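PDB 2E0I: 432aa long hypothetical deoxyribodipyrimidine photolyase from Sulfolobus tokodaii, which probably repairs cyclobutane pyrimidine dimers in ultraviolet-damaged DNA by using light, and carries two FAD molecules, one of them a likely light-harvesting antenna. Local coordinates for residues Arg9-Glu14 with Ser52-Ser57; Pro31-Asp36 with Asp172-Phe177; Leu59-Glu64 with Ser70-Phe75. One frame throughout, in Å; residues are numbered along the deposited sequence.

Contact 1 of 3, residues Arg9-Glu14 with Ser52-Ser57. With FAD (flavin-adenine dinucleotide), chain F.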
loop_
_atom_site.group_PDB
_atom_site.type_symbol
_atom_site.label_atom_id
_atom_site.label_comp_id
_atom_site.label_asym_id
_atom_site.label_seq_id
_atom_site.Cartn_x
_atom_site.Cartn_y
_atom_site.Cartn_z
ATOM N N ARG A 9 11.725 2.557 -3.039
ATOM C CA ARG A 9 10.415 2.899 -2.508
ATOM C C ARG A 9 10.506 4.225 -1.752
ATOM O O ARG A 9 9.584 4.588 -1.003
ATOM C CB ARG A 9 10.060 1.819 -1.504
ATOM C CG ARG A 9 8.723 1.225 -1.577
ATOM C CD ARG A 9 8.672 0.089 -0.549
ATOM N NE ARG A 9 7.876 0.632 0.493
ATOM C CZ ARG A 9 7.979 0.574 1.806
ATOM N NH1 ARG A 9 7.038 1.241 2.423
ATOM N NH2 ARG A 9 8.907 -0.075 2.499
ATOM N N ASP A 10 11.640 4.909 -1.911
ATOM C CA ASP A 10 11.940 6.186 -1.243
ATOM C C ASP A 10 12.150 7.261 -2.305
ATOM O O ASP A 10 13.176 7.940 -2.323
ATOM C CB ASP A 10 13.223 6.028 -0.417
ATOM C CG ASP A 10 14.348 5.282 -1.190
ATOM O OD1 ASP A 10 14.180 4.973 -2.391
ATOM O OD2 ASP A 10 15.412 4.994 -0.599
ATOM N N LEU A 11 11.158 7.428 -3.170
ATOM C CA LEU A 11 11.253 8.364 -4.284
ATOM C C LEU A 11 11.249 9.858 -3.957
ATOM O O LEU A 11 10.298 10.576 -4.291
ATOM C CB LEU A 11 10.148 8.039 -5.288
ATOM C CG LEU A 11 10.046 6.547 -5.627
ATOM C CD1 LEU A 11 9.152 6.359 -6.817
ATOM C CD2 LEU A 11 11.417 5.978 -5.928
ATOM N N ARG A 12 12.330 10.320 -3.324
ATOM C CA ARG A 12 12.473 11.721 -2.939
ATOM C C ARG A 12 13.927 11.984 -2.609
ATOM O O ARG A 12 14.692 11.038 -2.402
ATOM C CB ARG A 12 11.630 12.018 -1.700
ATOM C CG ARG A 12 12.043 11.199 -0.506
ATOM C CD ARG A 12 11.294 11.575 0.760
ATOM N NE ARG A 12 11.880 10.924 1.934
ATOM C CZ ARG A 12 11.704 9.646 2.253
ATOM N NH1 ARG A 12 10.944 8.872 1.489
ATOM N NH2 ARG A 12 12.302 9.141 3.328
ATOM N N LEU A 13 14.305 13.261 -2.550
ATOM C CA LEU A 13 15.676 13.639 -2.216
ATOM C C LEU A 13 15.741 14.268 -0.828
ATOM O O LEU A 13 16.819 14.450 -0.276
ATOM C CB LEU A 13 16.218 14.623 -3.240
ATOM C CG LEU A 13 16.264 14.180 -4.699
ATOM C CD1 LEU A 13 17.022 15.234 -5.501
ATOM C CD2 LEU A 13 16.950 12.825 -4.819
ATOM N N GLU A 14 14.576 14.589 -0.269
ATOM C CA GLU A 14 14.465 15.198 1.056
ATOM C C GLU A 14 14.239 14.156 2.133
ATOM O O GLU A 14 13.450 13.239 1.963
ATOM C CB GLU A 14 13.292 16.174 1.090
ATOM C CG GLU A 14 13.465 17.439 0.256
ATOM C CD GLU A 14 14.501 18.401 0.836
ATOM O OE1 GLU A 14 14.695 18.416 2.075
ATOM O OE2 GLU A 14 15.109 19.158 0.050
ATOM N N SER A 52 2.010 3.169 -12.504
ATOM C CA SER A 52 1.978 4.479 -13.141
ATOM C C SER A 52 2.382 5.552 -12.143
ATOM O O SER A 52 3.150 6.470 -12.462
ATOM C CB SER A 52 0.580 4.775 -13.657
ATOM O OG SER A 52 0.210 3.801 -14.601
ATOM N N PHE A 53 1.852 5.429 -10.931
ATOM C CA PHE A 53 2.162 6.364 -9.870
ATOM C C PHE A 53 3.658 6.359 -9.582
ATOM O O PHE A 53 4.270 7.416 -9.399
ATOM C CB PHE A 53 1.396 5.991 -8.610
ATOM C CG PHE A 53 1.511 7.008 -7.513
ATOM C CD1 PHE A 53 2.673 7.129 -6.783
ATOM C CD2 PHE A 53 0.441 7.843 -7.205
ATOM C CE1 PHE A 53 2.772 8.059 -5.761
ATOM C CE2 PHE A 53 0.535 8.775 -6.180
ATOM C CZ PHE A 53 1.704 8.879 -5.460
ATOM N N MET A 54 4.245 5.169 -9.537
ATOM C CA MET A 54 5.674 5.047 -9.284
ATOM C C MET A 54 6.476 5.685 -10.438
ATOM O O MET A 54 7.391 6.480 -10.211
ATOM C CB MET A 54 6.022 3.575 -9.131
ATOM C CG MET A 54 7.461 3.302 -8.838
ATOM S SD MET A 54 7.717 1.527 -8.817
ATOM C CE MET A 54 7.982 1.226 -10.567
ATOM N N ILE A 55 6.133 5.335 -11.676
ATOM C CA ILE A 55 6.808 5.902 -12.837
ATOM C C ILE A 55 6.684 7.447 -12.810
ATOM O O ILE A 55 7.665 8.170 -12.997
ATOM C CB ILE A 55 6.176 5.390 -14.156
ATOM C CG1 ILE A 55 6.042 3.862 -14.140
ATOM C CG2 ILE A 55 7.032 5.823 -15.337
ATOM C CD1 ILE A 55 7.349 3.136 -14.260
ATOM N N ASN A 56 5.478 7.958 -12.593
ATOM C CA ASN A 56 5.318 9.406 -12.532
ATOM C C ASN A 56 6.195 9.997 -11.423
ATOM O O ASN A 56 6.844 11.029 -11.612
ATOM C CB ASN A 56 3.860 9.787 -12.294
ATOM C CG ASN A 56 3.020 9.664 -13.543
ATOM O OD1 ASN A 56 3.502 9.911 -14.651
ATOM N ND2 ASN A 56 1.748 9.299 -13.376
ATOM N N SER A 57 6.215 9.343 -10.266
ATOM C CA SER A 57 7.028 9.819 -9.166
ATOM C C SER A 57 8.498 9.734 -9.544
ATOM O O SER A 57 9.290 10.582 -9.148
ATOM C CB SER A 57 6.751 8.997 -7.919
ATOM O OG SER A 57 5.377 9.092 -7.572
HETATM P PA FAD F . 6.586 -5.951 -4.765
HETATM O O1A FAD F . 5.303 -5.931 -4.027
HETATM O O2A FAD F . 6.768 -5.491 -6.158
HETATM O O5B FAD F . 6.600 -7.535 -5.056
HETATM C C5B FAD F . 7.794 -8.177 -5.519
HETATM C C4B FAD F . 7.623 -9.697 -5.606
HETATM O O4B FAD F . 6.801 -10.120 -4.500
HETATM C C3B FAD F . 6.864 -10.107 -6.869
HETATM O O3B FAD F . 7.170 -11.467 -7.191
HETATM C C2B FAD F . 5.417 -9.984 -6.393
HETATM O O2B FAD F . 4.579 -10.806 -7.209
HETATM C C1B FAD F . 5.556 -10.627 -5.013
HETATM N N9A FAD F . 4.419 -10.281 -4.126
HETATM C C8A FAD F . 3.973 -9.053 -3.869
HETATM N N7A FAD F . 2.971 -9.104 -2.995
HETATM C C5A FAD F . 2.773 -10.381 -2.687
HETATM C C6A FAD F . 1.906 -11.048 -1.830
HETATM N N6A FAD F . 0.994 -10.374 -1.137
HETATM N N1A FAD F . 1.983 -12.384 -1.731
HETATM C C2A FAD F . 2.863 -13.070 -2.441
HETATM N N3A FAD F . 3.700 -12.466 -3.268
HETATM C C4A FAD F . 3.688 -11.133 -3.412
HETATM N N1 FAD F . 11.075 -1.150 -6.923
HETATM C C2 FAD F . 12.247 -1.251 -7.682
HETATM O O2 FAD F . 13.338 -1.017 -7.165
HETATM N N3 FAD F . 12.173 -1.669 -9.016
HETATM C C4 FAD F . 10.933 -1.994 -9.585
HETATM O O4 FAD F . 10.873 -2.354 -10.760
HETATM C C4X FAD F . 9.773 -1.910 -8.822
HETATM N N5 FAD F . 8.540 -2.298 -9.364
HETATM C C5X FAD F . 7.375 -2.236 -8.589
HETATM C C6 FAD F . 6.173 -2.708 -9.108
HETATM C C7 FAD F . 5.027 -2.739 -8.317
HETATM C C7M FAD F . 3.720 -3.269 -8.910
HETATM C C8 FAD F . 5.089 -2.289 -7.001
HETATM C C8M FAD F . 3.850 -2.310 -6.104
HETATM C C9 FAD F . 6.290 -1.809 -6.486
HETATM C C9A FAD F . 7.437 -1.779 -7.275
HETATM N N10 FAD F . 8.666 -1.348 -6.747
HETATM C C10 FAD F . 9.841 -1.484 -7.497
HETATM C "C1'" FAD F . 8.753 -0.826 -5.364
HETATM C "C2'" FAD F . 8.845 -1.933 -4.313
HETATM O "O2'" FAD F . 7.812 -1.754 -3.339
HETATM C "C3'" FAD F . 10.222 -1.921 -3.640
HETATM O "O3'" FAD F . 11.230 -2.220 -4.611
HETATM C "C4'" FAD F . 10.282 -2.950 -2.508
HETATM O "O4'" FAD F . 11.493 -2.759 -1.769
HETATM C "C5'" FAD F . 10.238 -4.376 -3.062
HETATM O "O5'" FAD F . 9.565 -5.265 -2.167
HETATM P P FAD F . 7.985 -5.530 -2.339
HETATM O O1P FAD F . 7.637 -6.658 -1.444
HETATM O O2P FAD F . 7.245 -4.257 -2.192
HETATM O O3P FAD F . 7.917 -6.050 -3.861
HETATM O O HOH W 1 8.754 11.753 -6.550
#
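Leu11, in the loop that follows strand 2-7, lies over one turn of helix 48-66, and its CA comes within 6.6 Å of the CA of Ser57. The backbone reverses sharply at Leu11, the centre of an inverse gamma turn in which Arg12 N bonds to Asp10 O. A water ties the two main chains together, donating to both Leu11 O and Ser57 O. Leu11 carries the direct contact through a single methyl: CD1 rests 3.7 Å from Ser57 CB and 4.0 Å from Met54 CG. Ser57 turns its OG back along its own helix, anti to its carbonyl carbon (chi1 -59°), and bonds at 2.7 Å to Phe53 O. That carbonyl also accepts Ser57 N, the two donors arriving from opposite faces of its plane. Met54 runs extended through CG to SD, which brings the sulfur 3.7 Å from FAD C9A; the bend at the last torsion then sets CE near N5. Arg9 borders the same cofactor, its CD 3.5 Å from the ribityl O2', while its guanidinium pairs with Asp98. The contact thus forms part of one FAD pocket in the HUP-type domain; Phe222 packs on Met54, and farther along helix 48-66 Leu58 touches Leu11, while Leu61 and Leu65 receive Leu13.

Contact 2 of 3, residues Pro31-Asp36 with Asp172-Phe177. With FAD (flavin-adenine dinucleotide), chain F.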
loop_
_atom_site.group_PDB
_atom_site.type_symbol
_atom_site.label_atom_id
_atom_site.label_comp_id
_atom_site.label_asym_id
_atom_site.label_seq_id
_atom_site.Cartn_x
_atom_site.Cartn_y
_atom_site.Cartn_z
ATOM N N PRO A 31 22.772 8.451 -8.438
ATOM C CA PRO A 31 21.397 8.046 -8.124
ATOM C C PRO A 31 20.913 6.992 -9.114
ATOM O O PRO A 31 20.848 7.229 -10.317
ATOM C CB PRO A 31 20.624 9.358 -8.210
ATOM C CG PRO A 31 21.358 10.096 -9.298
ATOM C CD PRO A 31 22.813 9.812 -9.010
ATOM N N VAL A 32 20.561 5.825 -8.593
ATOM C CA VAL A 32 20.140 4.720 -9.435
ATOM C C VAL A 32 18.769 4.150 -9.123
ATOM O O VAL A 32 18.332 4.157 -7.980
ATOM C CB VAL A 32 21.168 3.556 -9.314
ATOM C CG1 VAL A 32 20.576 2.250 -9.812
ATOM C CG2 VAL A 32 22.426 3.890 -10.088
ATOM N N PHE A 33 18.083 3.684 -10.162
ATOM C CA PHE A 33 16.806 2.995 -9.997
ATOM C C PHE A 33 16.866 1.787 -10.928
ATOM O O PHE A 33 17.186 1.921 -12.110
ATOM C CB PHE A 33 15.591 3.832 -10.365
ATOM C CG PHE A 33 14.309 3.059 -10.268
ATOM C CD1 PHE A 33 13.764 2.436 -11.397
ATOM C CD2 PHE A 33 13.680 2.883 -9.035
ATOM C CE1 PHE A 33 12.601 1.638 -11.304
ATOM C CE2 PHE A 33 12.517 2.088 -8.923
ATOM C CZ PHE A 33 11.977 1.464 -10.062
ATOM N N ILE A 34 16.576 0.609 -10.387
ATOM C CA ILE A 34 16.628 -0.608 -11.164
ATOM C C ILE A 34 15.244 -1.157 -11.446
ATOM O O ILE A 34 14.502 -1.496 -10.519
ATOM C CB ILE A 34 17.437 -1.685 -10.418
ATOM C CG1 ILE A 34 18.870 -1.195 -10.196
ATOM C CG2 ILE A 34 17.409 -2.994 -11.199
ATOM C CD1 ILE A 34 19.700 -2.113 -9.348
ATOM N N ALA A 35 14.899 -1.235 -12.730
ATOM C CA ALA A 35 13.608 -1.776 -13.157
ATOM C C ALA A 35 13.769 -3.297 -13.118
ATOM O O ALA A 35 14.477 -3.873 -13.946
ATOM C CB ALA A 35 13.281 -1.309 -14.563
ATOM N N ASP A 36 13.120 -3.932 -12.142
ATOM C CA ASP A 36 13.223 -5.372 -11.941
ATOM C C ASP A 36 12.080 -6.151 -12.587
ATOM O O ASP A 36 10.908 -5.981 -12.233
ATOM C CB ASP A 36 13.295 -5.664 -10.436
ATOM C CG ASP A 36 13.662 -7.113 -10.125
ATOM O OD1 ASP A 36 14.388 -7.343 -9.122
ATOM O OD2 ASP A 36 13.222 -8.025 -10.869
ATOM N N ASP A 172 13.099 7.799 -19.486
ATOM C CA ASP A 172 12.338 7.577 -20.721
ATOM C C ASP A 172 12.004 6.082 -20.866
ATOM O O ASP A 172 10.893 5.708 -21.225
ATOM C CB ASP A 172 13.149 8.040 -21.955
ATOM C CG ASP A 172 12.794 9.476 -22.419
ATOM O OD1 ASP A 172 13.393 9.953 -23.422
ATOM O OD2 ASP A 172 11.924 10.129 -21.792
ATOM N N PHE A 173 12.985 5.233 -20.583
ATOM C CA PHE A 173 12.823 3.787 -20.680
ATOM C C PHE A 173 11.645 3.263 -19.879
ATOM O O PHE A 173 10.968 2.335 -20.312
ATOM C CB PHE A 173 14.096 3.079 -20.203
ATOM C CG PHE A 173 13.925 1.600 -20.000
ATOM C CD1 PHE A 173 13.659 0.759 -21.080
ATOM C CD2 PHE A 173 13.975 1.055 -18.723
ATOM C CE1 PHE A 173 13.439 -0.609 -20.884
ATOM C CE2 PHE A 173 13.756 -0.310 -18.517
ATOM C CZ PHE A 173 13.486 -1.144 -19.600
ATOM N N LEU A 174 11.407 3.860 -18.713
ATOM C CA LEU A 174 10.325 3.431 -17.837
ATOM C C LEU A 174 8.915 3.660 -18.379
ATOM O O LEU A 174 7.962 3.030 -17.904
ATOM C CB LEU A 174 10.478 4.086 -16.461
ATOM C CG LEU A 174 11.738 3.662 -15.696
ATOM C CD1 LEU A 174 11.870 4.490 -14.447
ATOM C CD2 LEU A 174 11.682 2.183 -15.358
ATOM N N LEU A 175 8.780 4.533 -19.379
ATOM C CA LEU A 175 7.470 4.819 -19.958
ATOM C C LEU A 175 6.761 3.593 -20.563
ATOM O O LEU A 175 5.541 3.594 -20.748
ATOM C CB LEU A 175 7.572 5.941 -21.004
ATOM C CG LEU A 175 7.598 7.393 -20.503
ATOM C CD1 LEU A 175 6.789 7.493 -19.215
ATOM C CD2 LEU A 175 9.017 7.852 -20.241
ATOM N N THR A 176 7.513 2.544 -20.858
ATOM C CA THR A 176 6.917 1.336 -21.423
ATOM C C THR A 176 5.959 0.700 -20.443
ATOM O O THR A 176 4.935 0.144 -20.836
ATOM C CB THR A 176 7.951 0.263 -21.711
ATOM O OG1 THR A 176 9.067 0.845 -22.404
ATOM C CG2 THR A 176 7.325 -0.845 -22.548
ATOM N N PHE A 177 6.320 0.771 -19.165
ATOM C CA PHE A 177 5.540 0.173 -18.096
ATOM C C PHE A 177 4.354 0.995 -17.634
ATOM O O PHE A 177 3.481 0.476 -16.945
ATOM C CB PHE A 177 6.457 -0.122 -16.913
ATOM C CG PHE A 177 7.609 -1.018 -17.257
ATOM C CD1 PHE A 177 7.396 -2.360 -17.574
ATOM C CD2 PHE A 177 8.907 -0.518 -17.288
ATOM C CE1 PHE A 177 8.463 -3.188 -17.919
ATOM C CE2 PHE A 177 9.974 -1.332 -17.630
ATOM C CZ PHE A 177 9.754 -2.670 -17.946
HETATM P PA FAD F . 6.586 -5.951 -4.765
HETATM O O1A FAD F . 5.303 -5.931 -4.027
HETATM O O2A FAD F . 6.768 -5.491 -6.158
HETATM O O5B FAD F . 6.600 -7.535 -5.056
HETATM C C5B FAD F . 7.794 -8.177 -5.519
HETATM C C4B FAD F . 7.623 -9.697 -5.606
HETATM O O4B FAD F . 6.801 -10.120 -4.500
HETATM C C3B FAD F . 6.864 -10.107 -6.869
HETATM O O3B FAD F . 7.170 -11.467 -7.191
HETATM C C2B FAD F . 5.417 -9.984 -6.393
HETATM O O2B FAD F . 4.579 -10.806 -7.209
HETATM C C1B FAD F . 5.556 -10.627 -5.013
HETATM N N9A FAD F . 4.419 -10.281 -4.126
HETATM C C8A FAD F . 3.973 -9.053 -3.869
HETATM N N7A FAD F . 2.971 -9.104 -2.995
HETATM C C5A FAD F . 2.773 -10.381 -2.687
HETATM C C6A FAD F . 1.906 -11.048 -1.830
HETATM N N6A FAD F . 0.994 -10.374 -1.137
HETATM N N1A FAD F . 1.983 -12.384 -1.731
HETATM C C2A FAD F . 2.863 -13.070 -2.441
HETATM N N3A FAD F . 3.700 -12.466 -3.268
HETATM C C4A FAD F . 3.688 -11.133 -3.412
HETATM N N1 FAD F . 11.075 -1.150 -6.923
HETATM C C2 FAD F . 12.247 -1.251 -7.682
HETATM O O2 FAD F . 13.338 -1.017 -7.165
HETATM N N3 FAD F . 12.173 -1.669 -9.016
HETATM C C4 FAD F . 10.933 -1.994 -9.585
HETATM O O4 FAD F . 10.873 -2.354 -10.760
HETATM C C4X FAD F . 9.773 -1.910 -8.822
HETATM N N5 FAD F . 8.540 -2.298 -9.364
HETATM C C5X FAD F . 7.375 -2.236 -8.589
HETATM C C6 FAD F . 6.173 -2.708 -9.108
HETATM C C7 FAD F . 5.027 -2.739 -8.317
HETATM C C7M FAD F . 3.720 -3.269 -8.910
HETATM C C8 FAD F . 5.089 -2.289 -7.001
HETATM C C8M FAD F . 3.850 -2.310 -6.104
HETATM C C9 FAD F . 6.290 -1.809 -6.486
HETATM C C9A FAD F . 7.437 -1.779 -7.275
HETATM N N10 FAD F . 8.666 -1.348 -6.747
HETATM C C10 FAD F . 9.841 -1.484 -7.497
HETATM C "C1'" FAD F . 8.753 -0.826 -5.364
HETATM C "C2'" FAD F . 8.845 -1.933 -4.313
HETATM O "O2'" FAD F . 7.812 -1.754 -3.339
HETATM C "C3'" FAD F . 10.222 -1.921 -3.640
HETATM O "O3'" FAD F . 11.230 -2.220 -4.611
HETATM C "C4'" FAD F . 10.282 -2.950 -2.508
HETATM O "O4'" FAD F . 11.493 -2.759 -1.769
HETATM C "C5'" FAD F . 10.238 -4.376 -3.062
HETATM O "O5'" FAD F . 9.565 -5.265 -2.167
HETATM P P FAD F . 7.985 -5.530 -2.339
HETATM O O1P FAD F . 7.637 -6.658 -1.444
HETATM O O2P FAD F . 7.245 -4.257 -2.192
HETATM O O3P FAD F . 7.917 -6.050 -3.861
#
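Phe33 and Leu174 meet where a strand of the parallel sheet in the HUP-type, Rossmann-like domain of photolyases is covered by the loop after helix 140-147. Strand 28-35 turns Phe33 and Ala35 to this loop, while Ile34 between them points away. The Phe33 ring, with CG anti to the backbone N (chi1 176°), extends from the strand between the loop and the flavin. Its CD1 lies 4.1 Å from Leu174 CD1, the two side chains crossing at a slant. The far end of the ring belongs to the cofactor: CZ approaches FAD N3 to 3.3 Å, and CE2 lies near C2 and O2. Leu174 swings CG beside its own backbone N; CD1 meets the Phe33 ring, and CD2 sits against Ala35 CB at 3.9 Å while still bordering the Phe33 ring. The small Ala35 side chain also receives Phe173, whose ring presents its edge, with CE2 4.1 Å from Ala35 CB. Apolar packing alone joins the two segments directly, whereas main-chain groups at the end of the strand, Ile34 O and Asp36 N just after it, bond to the isoalloxazine. Asp36 is the N-cap of helix 37-40; its carboxylate also pairs with Arg38. Leu174 also packs on Ile55 and Leu58 of helix 48-66, and Phe177 on Phe76 of the neighbouring strand. The pyrimidine edge of the flavin is read by main chain on either side of Ala35. FAD N3 donates to Ile34 O over 2.8 Å at 168°. Asp36 N in turn donates to FAD O4 over 3.1 Å at 161°.

Contact 3 of 3, residues Leu59-Glu64 with Ser70-Phe75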
loop_
_atom_site.group_PDB
_atom_site.type_symbol
_atom_site.label_atom_id
_atom_site.label_comp_id
_atom_site.label_asym_id
_atom_site.label_seq_id
_atom_site.Cartn_x
_atom_site.Cartn_y
_atom_site.Cartn_z
ATOM N N LEU A 59 9.604 10.068 -12.584
ATOM C CA LEU A 59 9.833 11.143 -13.549
ATOM C C LEU A 59 10.090 12.441 -12.794
ATOM O O LEU A 59 11.018 13.183 -13.130
ATOM C CB LEU A 59 8.630 11.327 -14.483
ATOM C CG LEU A 59 8.392 10.197 -15.488
ATOM C CD1 LEU A 59 7.100 10.433 -16.233
ATOM C CD2 LEU A 59 9.559 10.096 -16.448
ATOM N N GLU A 60 9.282 12.706 -11.767
ATOM C CA GLU A 60 9.439 13.921 -10.972
ATOM C C GLU A 60 10.801 13.945 -10.273
ATOM O O GLU A 60 11.481 14.976 -10.249
ATOM C CB GLU A 60 8.318 14.042 -9.926
ATOM C CG GLU A 60 7.823 15.479 -9.757
ATOM C CD GLU A 60 7.150 15.768 -8.405
ATOM O OE1 GLU A 60 7.856 15.806 -7.368
ATOM O OE2 GLU A 60 5.912 15.972 -8.388
ATOM N N LEU A 61 11.193 12.799 -9.713
ATOM C CA LEU A 61 12.470 12.659 -9.010
ATOM C C LEU A 61 13.623 12.960 -9.961
ATOM O O LEU A 61 14.632 13.550 -9.570
ATOM C CB LEU A 61 12.609 11.239 -8.461
ATOM C CG LEU A 61 13.921 10.886 -7.758
ATOM C CD1 LEU A 61 13.988 11.616 -6.421
ATOM C CD2 LEU A 61 14.016 9.371 -7.558
ATOM N N ASP A 62 13.468 12.546 -11.215
ATOM C CA ASP A 62 14.487 12.793 -12.220
ATOM C C ASP A 62 14.657 14.299 -12.463
ATOM O O ASP A 62 15.760 14.767 -12.725
ATOM C CB ASP A 62 14.120 12.097 -13.526
ATOM C CG ASP A 62 15.160 12.319 -14.612
ATOM O OD1 ASP A 62 16.297 11.816 -14.480
ATOM O OD2 ASP A 62 14.837 13.014 -15.599
ATOM N N ASP A 63 13.573 15.063 -12.375
ATOM C CA ASP A 63 13.673 16.498 -12.575
ATOM C C ASP A 63 14.456 17.110 -11.443
ATOM O O ASP A 63 15.312 17.958 -11.665
ATOM C CB ASP A 63 12.294 17.133 -12.629
ATOM C CG ASP A 63 11.504 16.667 -13.817
ATOM O OD1 ASP A 63 10.314 17.050 -13.932
ATOM O OD2 ASP A 63 12.086 15.913 -14.638
ATOM N N GLU A 64 14.162 16.687 -10.222
ATOM C CA GLU A 64 14.868 17.219 -9.074
ATOM C C GLU A 64 16.356 16.955 -9.198
ATOM O O GLU A 64 17.178 17.766 -8.764
ATOM C CB GLU A 64 14.319 16.600 -7.797
ATOM C CG GLU A 64 12.893 17.024 -7.541
ATOM C CD GLU A 64 12.746 18.538 -7.414
ATOM O OE1 GLU A 64 11.622 19.049 -7.611
ATOM O OE2 GLU A 64 13.754 19.219 -7.108
ATOM N N SER A 70 22.531 16.430 -12.519
ATOM C CA SER A 70 22.596 14.987 -12.489
ATOM C C SER A 70 21.331 14.496 -13.158
ATOM O O SER A 70 20.690 15.234 -13.909
ATOM C CB SER A 70 22.660 14.502 -11.043
ATOM O OG SER A 70 22.834 13.101 -10.982
ATOM N N ARG A 71 20.984 13.243 -12.906
ATOM C CA ARG A 71 19.771 12.660 -13.463
ATOM C C ARG A 71 19.687 11.249 -12.944
ATOM O O ARG A 71 20.676 10.680 -12.487
ATOM C CB ARG A 71 19.787 12.626 -15.001
ATOM C CG ARG A 71 20.692 11.562 -15.605
ATOM C CD ARG A 71 20.530 11.480 -17.122
ATOM N NE ARG A 71 21.484 10.554 -17.752
ATOM C CZ ARG A 71 21.429 9.229 -17.663
ATOM N NH1 ARG A 71 20.466 8.643 -16.970
ATOM N NH2 ARG A 71 22.338 8.481 -18.263
ATOM N N LEU A 72 18.492 10.689 -13.015
ATOM C CA LEU A 72 18.275 9.336 -12.557
ATOM C C LEU A 72 18.929 8.358 -13.545
ATOM O O LEU A 72 18.688 8.417 -14.753
ATOM C CB LEU A 72 16.773 9.073 -12.449
ATOM C CG LEU A 72 16.408 7.768 -11.758
ATOM C CD1 LEU A 72 17.044 7.748 -10.370
ATOM C CD2 LEU A 72 14.891 7.638 -11.676
ATOM N N ASN A 73 19.771 7.477 -13.014
ATOM C CA ASN A 73 20.467 6.472 -13.805
ATOM C C ASN A 73 19.665 5.183 -13.728
ATOM O O ASN A 73 19.630 4.531 -12.681
ATOM C CB ASN A 73 21.866 6.252 -13.234
ATOM C CG ASN A 73 22.762 7.469 -13.403
ATOM O OD1 ASN A 73 23.360 7.680 -14.462
ATOM N ND2 ASN A 73 22.846 8.284 -12.362
ATOM N N VAL A 74 19.030 4.811 -14.838
ATOM C CA VAL A 74 18.191 3.617 -14.861
ATOM C C VAL A 74 18.830 2.378 -15.479
ATOM O O VAL A 74 19.523 2.453 -16.492
ATOM C CB VAL A 74 16.864 3.901 -15.592
ATOM C CG1 VAL A 74 15.980 2.668 -15.567
ATOM C CG2 VAL A 74 16.162 5.085 -14.940
ATOM N N PHE A 75 18.576 1.233 -14.852
ATOM C CA PHE A 75 19.088 -0.058 -15.297
ATOM C C PHE A 75 17.937 -1.042 -15.330
ATOM O O PHE A 75 16.897 -0.794 -14.727
ATOM C CB PHE A 75 20.154 -0.555 -14.329
ATOM C CG PHE A 75 21.394 0.286 -14.318
ATOM C CD1 PHE A 75 22.419 0.039 -15.227
ATOM C CD2 PHE A 75 21.527 1.350 -13.422
ATOM C CE1 PHE A 75 23.563 0.839 -15.252
ATOM C CE2 PHE A 75 22.667 2.161 -13.431
ATOM C CZ PHE A 75 23.691 1.905 -14.352
#
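Helix 48-66 leads into strand 73-76, an outermost strand of the parallel Rossmann-like sheet, so this contact belongs to the helix-to-strand half of a beta-alpha-beta crossover that begins with strand 28-35. Asp62, on the last turns of the helix, and Leu72, just before the strand, approach to 5.1 Å between their CA atoms. Their main link is a hydrogen bond from Leu72 N to Asp62 OD1, 2.9 Å long and nearly straight at 164°, with OD1 met almost along its C-O axis. Asp62 reaches the incoming chain because its CG stands anti to the backbone N (chi1 -180°). The same oxygen lies against carbon as well, 3.6 Å from Arg71 CB, while OD2 forms a salt bridge with Arg66 NE. One carboxylate thus has partners both near the end of its own helix, at Arg66, and in the chain just before the strand, at Leu72. The Arg71 chain extends away from the helix, and its guanidinium bonds to Ser168 and Met169; Asn73 OD1 lies above one face, toward its rim. On the sheet side of the helix, Leu61 and Leu72 both pack on Phe7 of strand 2-7, and touch each other lightly, Leu61 CD2 being 4.4 Å from Leu72 CD1.

Overall arrangement
All three contacts lie on the same side of the chain's centre, their own centres 9 to 11 Å apart. Contacts 1 and 3 share helix 48-66 and are bridged by Leu61 CD1, 3.6 Å from Leu13 CD2. Contacts 2 and 3 meet as neighbouring strands, with a probable hydrogen bond of 2.9 Å from Ala35 N to Phe75 O. Contacts 1 and 2 converge on one FAD, with Met54 CE 4.0 Å from Phe33 CZ beside the flavin. Contact 3 does not touch the cofactor: the Leu72 side chain is about 10 Å from a bound FAD. The Met54 side chain is about 13 Å from the other FAD. The FAD at contacts 1 and 2 sits in the HUP-type domain, where photolyases hold their antenna chromophore, and is probably the light-harvesting one.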